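Long-range contact in delta-aminolevulinic acid dehydratase (Toxoplasma gondii ME49, PDB 3OBK), which catalyses the condensation of two molecules of 5-aminolevulinic acid to the pyrrole porphobilinogen, an early step of tetrapyrrole (haem) biosynthesis: residues 94-108 against 137-149. Sequence-based numbering, arbitrary orientation.
Sequences PKVDDELKSVMAEES and LDPYSSMGHDGVV. With PBG (3-[5-(aminomethyl)-4-(carboxymethyl)-1H-pyrrol-3-yl]propanoic acid), chain L.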
loop_
_atom_site.group_PDB
_atom_site.type_symbol
_atom_site.label_atom_id
_atom_site.label_comp_id
_atom_site.label_asym_id
_atom_site.label_seq_id
_atom_site.Cartn_x
_atom_site.Cartn_y
_atom_site.Cartn_z
ATOM N N PRO A 94 -10.874 8.131 42.307
ATOM C CA PRO A 94 -11.386 8.191 43.679
ATOM C C PRO A 94 -11.737 6.831 44.277
ATOM O O PRO A 94 -12.440 6.047 43.656
ATOM C CB PRO A 94 -12.657 9.005 43.526
ATOM C CG PRO A 94 -13.149 8.657 42.179
ATOM C CD PRO A 94 -11.950 8.304 41.327
ATOM N N LYS A 95 -11.227 6.559 45.474
ATOM C CA LYS A 95 -11.763 5.483 46.314
ATOM C C LYS A 95 -12.945 6.092 47.066
ATOM O O LYS A 95 -12.767 6.927 47.928
ATOM C CB LYS A 95 -10.669 4.903 47.242
ATOM C CG LYS A 95 -11.078 4.442 48.661
ATOM C CD LYS A 95 -12.080 3.298 48.703
ATOM C CE LYS A 95 -12.106 2.587 50.105
ATOM N NZ LYS A 95 -12.407 3.464 51.325
ATOM N N VAL A 96 -14.148 5.677 46.692
ATOM C CA VAL A 96 -15.397 6.205 47.250
ATOM C C VAL A 96 -15.848 5.344 48.435
ATOM O O VAL A 96 -15.656 4.122 48.446
ATOM C CB VAL A 96 -16.494 6.217 46.133
ATOM C CG1 VAL A 96 -17.869 6.557 46.662
ATOM C CG2 VAL A 96 -16.077 7.162 44.967
ATOM N N ASP A 97 -16.434 5.992 49.444
ATOM C CA ASP A 97 -16.992 5.288 50.606
ATOM C C ASP A 97 -18.042 4.301 50.136
ATOM O O ASP A 97 -18.884 4.654 49.328
ATOM C CB ASP A 97 -17.675 6.280 51.559
ATOM C CG ASP A 97 -16.695 7.286 52.191
ATOM O OD1 ASP A 97 -15.628 6.816 52.695
ATOM O OD2 ASP A 97 -17.016 8.519 52.199
ATOM N N ASP A 98 -18.018 3.080 50.667
ATOM C CA ASP A 98 -19.007 2.071 50.292
ATOM C C ASP A 98 -20.433 2.616 50.360
ATOM O O ASP A 98 -21.256 2.257 49.540
ATOM C CB ASP A 98 -18.868 0.797 51.160
ATOM C CG ASP A 98 -19.612 -0.441 50.557
ATOM O OD1 ASP A 98 -19.334 -0.840 49.399
ATOM O OD2 ASP A 98 -20.483 -1.037 51.234
ATOM N N GLU A 99 -20.706 3.508 51.309
ATOM C CA GLU A 99 -22.058 4.017 51.565
ATOM C C GLU A 99 -22.601 4.906 50.439
ATOM O O GLU A 99 -23.813 4.968 50.247
ATOM C CB GLU A 99 -22.123 4.746 52.925
ATOM N N LEU A 100 -21.720 5.556 49.679
ATOM C CA LEU A 100 -22.123 6.393 48.521
ATOM C C LEU A 100 -22.281 5.648 47.179
ATOM O O LEU A 100 -22.802 6.221 46.206
ATOM C CB LEU A 100 -21.127 7.542 48.315
ATOM C CG LEU A 100 -20.839 8.466 49.509
ATOM C CD1 LEU A 100 -19.827 9.561 49.106
ATOM C CD2 LEU A 100 -22.124 9.068 50.074
ATOM N N LYS A 101 -21.828 4.396 47.106
ATOM C CA LYS A 101 -21.992 3.600 45.893
ATOM C C LYS A 101 -23.454 3.158 45.726
ATOM O O LYS A 101 -24.209 3.113 46.694
ATOM C CB LYS A 101 -21.070 2.387 45.929
ATOM C CG LYS A 101 -19.576 2.725 46.035
ATOM C CD LYS A 101 -18.732 1.476 46.097
ATOM C CE LYS A 101 -17.245 1.770 45.951
ATOM N NZ LYS A 101 -16.406 0.528 45.979
ATOM N N SER A 102 -23.850 2.849 44.503
ATOM C CA SER A 102 -25.208 2.417 44.190
ATOM C C SER A 102 -25.239 1.845 42.782
ATOM O O SER A 102 -24.253 1.925 42.050
ATOM C CB SER A 102 -26.177 3.581 44.259
ATOM O OG SER A 102 -25.902 4.487 43.213
ATOM N N VAL A 103 -26.376 1.268 42.404
ATOM C CA VAL A 103 -26.518 0.661 41.077
ATOM C C VAL A 103 -26.475 1.735 39.982
ATOM O O VAL A 103 -25.810 1.534 38.984
ATOM C CB VAL A 103 -27.800 -0.213 40.916
ATOM C CG1 VAL A 103 -27.815 -0.879 39.528
ATOM C CG2 VAL A 103 -27.878 -1.283 41.984
ATOM N N MET A 104 -27.139 2.875 40.171
ATOM C CA MET A 104 -27.124 3.945 39.147
ATOM C C MET A 104 -25.824 4.759 39.167
ATOM O O MET A 104 -25.533 5.504 38.230
ATOM C CB MET A 104 -28.318 4.894 39.302
ATOM C CG MET A 104 -29.678 4.284 38.963
ATOM S SD MET A 104 -29.870 3.722 37.256
ATOM C CE MET A 104 -29.573 5.251 36.376
ATOM N N ALA A 105 -25.062 4.603 40.247
ATOM C CA ALA A 105 -23.778 5.246 40.416
ATOM C C ALA A 105 -23.887 6.776 40.316
ATOM O O ALA A 105 -23.004 7.417 39.780
ATOM C CB ALA A 105 -22.772 4.679 39.424
ATOM N N GLU A 106 -24.960 7.346 40.871
ATOM C CA GLU A 106 -25.216 8.809 40.820
ATOM C C GLU A 106 -24.203 9.695 41.559
ATOM O O GLU A 106 -24.098 10.884 41.271
ATOM C CB GLU A 106 -26.663 9.170 41.258
ATOM C CG GLU A 106 -27.010 9.022 42.765
ATOM C CD GLU A 106 -27.309 7.588 43.198
ATOM O OE1 GLU A 106 -27.519 6.697 42.342
ATOM O OE2 GLU A 106 -27.326 7.352 44.421
ATOM N N GLU A 107 -23.446 9.130 42.492
ATOM C CA GLU A 107 -22.346 9.882 43.107
ATOM C C GLU A 107 -21.292 10.325 42.068
ATOM O O GLU A 107 -20.535 11.254 42.315
ATOM C CB GLU A 107 -21.720 9.050 44.234
ATOM C CG GLU A 107 -20.572 9.707 45.028
ATOM C CD GLU A 107 -20.894 11.045 45.731
ATOM O OE1 GLU A 107 -22.084 11.344 46.044
ATOM O OE2 GLU A 107 -19.907 11.800 45.971
ATOM N N SER A 108 -21.261 9.674 40.907
ATOM C CA SER A 108 -20.334 10.020 39.823
ATOM C C SER A 108 -20.470 11.457 39.306
ATOM O O SER A 108 -19.473 12.061 38.890
ATOM C CB SER A 108 -20.481 9.043 38.651
ATOM O OG SER A 108 -21.743 9.136 38.028
ATOM N N LEU A 137 -18.423 4.279 35.693
ATOM C CA LEU A 137 -19.220 4.225 36.907
ATOM C C LEU A 137 -18.636 3.275 37.911
ATOM O O LEU A 137 -19.136 3.184 38.995
ATOM C CB LEU A 137 -20.643 3.797 36.589
ATOM C CG LEU A 137 -21.355 4.665 35.565
ATOM C CD1 LEU A 137 -22.794 4.194 35.406
ATOM C CD2 LEU A 137 -21.328 6.126 35.945
ATOM N N ASP A 138 -17.588 2.543 37.576
ATOM C CA ASP A 138 -17.238 1.450 38.478
ATOM C C ASP A 138 -16.761 1.898 39.833
ATOM O O ASP A 138 -16.989 1.199 40.793
ATOM C CB ASP A 138 -16.319 0.362 37.882
ATOM C CG ASP A 138 -15.202 0.890 37.024
ATOM O OD1 ASP A 138 -15.399 1.821 36.211
ATOM O OD2 ASP A 138 -14.128 0.258 37.104
ATOM N N PRO A 139 -16.115 3.065 39.933
ATOM C CA PRO A 139 -15.712 3.452 41.279
ATOM C C PRO A 139 -16.898 3.801 42.150
ATOM O O PRO A 139 -16.759 3.918 43.358
ATOM C CB PRO A 139 -14.827 4.696 41.056
ATOM C CG PRO A 139 -14.413 4.676 39.596
ATOM C CD PRO A 139 -15.494 3.900 38.881
ATOM N N TYR A 140 -18.047 4.011 41.534
ATOM C CA TYR A 140 -19.249 4.422 42.248
ATOM C C TYR A 140 -20.321 3.364 42.233
ATOM O O TYR A 140 -21.383 3.573 42.783
ATOM C CB TYR A 140 -19.813 5.668 41.586
ATOM C CG TYR A 140 -18.796 6.770 41.467
ATOM C CD1 TYR A 140 -18.630 7.700 42.487
ATOM C CD2 TYR A 140 -17.993 6.883 40.333
ATOM C CE1 TYR A 140 -17.726 8.709 42.366
ATOM C CE2 TYR A 140 -17.075 7.878 40.225
ATOM C CZ TYR A 140 -16.947 8.783 41.239
ATOM O OH TYR A 140 -16.025 9.778 41.123
ATOM N N SER A 141 -20.047 2.245 41.580
ATOM C CA SER A 141 -21.052 1.225 41.360
ATOM C C SER A 141 -20.973 0.177 42.450
ATOM O O SER A 141 -19.901 -0.344 42.744
ATOM C CB SER A 141 -20.858 0.563 39.995
ATOM O OG SER A 141 -21.522 -0.676 39.940
ATOM N N SER A 142 -22.119 -0.147 43.028
ATOM C CA SER A 142 -22.178 -1.186 44.064
ATOM C C SER A 142 -22.011 -2.565 43.471
ATOM O O SER A 142 -21.958 -3.563 44.204
ATOM C CB SER A 142 -23.500 -1.107 44.862
ATOM O OG SER A 142 -24.660 -0.989 44.057
ATOM N N MET A 143 -21.956 -2.620 42.139
ATOM C CA MET A 143 -21.801 -3.863 41.410
ATOM C C MET A 143 -20.393 -4.027 40.870
ATOM O O MET A 143 -20.058 -5.085 40.360
ATOM C CB MET A 143 -22.778 -3.897 40.252
ATOM C CG MET A 143 -24.237 -3.690 40.669
ATOM S SD MET A 143 -24.940 -5.183 41.315
ATOM C CE MET A 143 -24.883 -4.907 43.073
ATOM N N GLY A 144 -19.564 -2.995 40.994
ATOM C CA GLY A 144 -18.232 -3.026 40.406
ATOM C C GLY A 144 -18.217 -3.090 38.879
ATOM O O GLY A 144 -17.297 -3.631 38.291
ATOM N N HIS A 145 -19.247 -2.534 38.238
ATOM C CA HIS A 145 -19.271 -2.410 36.785
ATOM C C HIS A 145 -19.198 -0.955 36.306
ATOM O O HIS A 145 -19.610 -0.035 37.019
ATOM C CB HIS A 145 -20.494 -3.112 36.229
ATOM C CG HIS A 145 -20.385 -4.593 36.280
ATOM N ND1 HIS A 145 -19.733 -5.316 35.310
ATOM C CD2 HIS A 145 -20.796 -5.485 37.209
ATOM C CE1 HIS A 145 -19.780 -6.598 35.622
ATOM N NE2 HIS A 145 -20.405 -6.728 36.779
ATOM N N ASP A 146 -18.658 -0.774 35.099
ATOM C CA ASP A 146 -18.468 0.548 34.503
ATOM C C ASP A 146 -19.778 1.163 34.032
ATOM O O ASP A 146 -19.819 2.329 33.699
ATOM C CB ASP A 146 -17.517 0.488 33.308
ATOM C CG ASP A 146 -16.127 -0.035 33.660
ATOM O OD1 ASP A 146 -15.983 -0.881 34.560
ATOM O OD2 ASP A 146 -15.174 0.358 32.976
ATOM N N GLY A 147 -20.844 0.386 33.985
ATOM C CA GLY A 147 -22.162 0.897 33.655
ATOM C C GLY A 147 -23.253 0.440 34.614
ATOM O O GLY A 147 -23.002 -0.300 35.586
ATOM N N VAL A 148 -24.468 0.894 34.338
ATOM C CA VAL A 148 -25.629 0.508 35.126
ATOM C C VAL A 148 -26.035 -0.928 34.809
ATOM O O VAL A 148 -26.114 -1.302 33.661
ATOM C CB VAL A 148 -26.806 1.427 34.866
ATOM C CG1 VAL A 148 -27.994 0.974 35.689
ATOM C CG2 VAL A 148 -26.436 2.861 35.211
ATOM N N VAL A 149 -26.259 -1.719 35.851
ATOM C CA VAL A 149 -26.601 -3.118 35.721
ATOM C C VAL A 149 -28.101 -3.282 35.867
ATOM O O VAL A 149 -28.692 -2.814 36.830
ATOM C CB VAL A 149 -25.880 -3.970 36.773
ATOM C CG1 VAL A 149 -26.259 -5.437 36.614
ATOM C CG2 VAL A 149 -24.364 -3.783 36.673
HETATM C CHA PBG L . -12.302 1.712 35.421
HETATM C C1A PBG L . -10.813 1.611 35.347
HETATM C C2A PBG L . -10.052 0.460 35.527
HETATM C C3A PBG L . -8.734 0.845 35.364
HETATM C C4A PBG L . -8.738 2.181 35.006
HETATM N NA PBG L . -10.001 2.630 35.031
HETATM C C5A PBG L . -10.502 -0.904 35.994
HETATM C C6A PBG L . -11.329 -1.685 35.067
HETATM O O1A PBG L . -11.900 -1.048 34.143
HETATM O O2A PBG L . -11.511 -2.908 35.266
HETATM C C7A PBG L . -7.557 -0.032 35.545
HETATM C C8A PBG L . -6.232 0.630 35.620
HETATM C C9A PBG L . -5.088 -0.163 36.098
HETATM O O3A PBG L . -4.127 0.451 36.552
HETATM O O4A PBG L . -5.146 -1.380 36.331
HETATM N N1 PBG L . -13.015 2.040 34.229
HETATM O O HOH W 1 -14.309 3.701 44.795
HETATM O O HOH W 2 -17.254 -0.086 43.118
HETATM O O HOH W 3 -23.484 -0.502 38.239
HETATM O O HOH W 4 -16.590 11.372 39.206
#
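Tyr140 lies with one ring face against the 3-10 segment that begins at Glu106, where Ser108 CA sits 3.7 Å from the ring centroid, almost on the ring normal, in a CH-pi contact. Serine's short side chain suits this place: its CA lies over the ring centre while its CB rests against Tyr140 CD2. With CG anti to its own carbonyl carbon (chi1 -54°), the ring reaches between Ser108 and Val96, whose CG2 meets Tyr140 CE1 obliquely at 3.4 Å. Pro94 CG approaches the phenol end, and a water joins Tyr140 OH to Ser108 O, so the hydroxyl of an otherwise hydrocarbon-packed ring has a polar partner.

Beside the ring the backbones form a single beta bridge, Ser102 with Ser141: Ser102 N donates to Tyr140 O (3.1 Å), and Ser142 N donates back to Ser102 O. Ala105, whose side chain is a lone methyl, suits the close approach in which its CB packs on Leu137 CB at 3.7 Å and on Tyr140 CB. The extended Lys101 chain runs alongside the 139-141 backbone, bringing NZ to a water that also bonds Asp138 O and Ser141 O.

Asp138 and Asp146, on the same loop, accept hydrogen bonds from the porphobilinogen amine N1, weakly at Asp138 OD1. In this TIM barrel the contact joins the loops following parallel neighbours 89-95 and 130-135; Leu115 of helix 114-125 touches Pro94 and Tyr140, while helix 158-175 packs Gln168 on Tyr140 and Leu165 on Leu137.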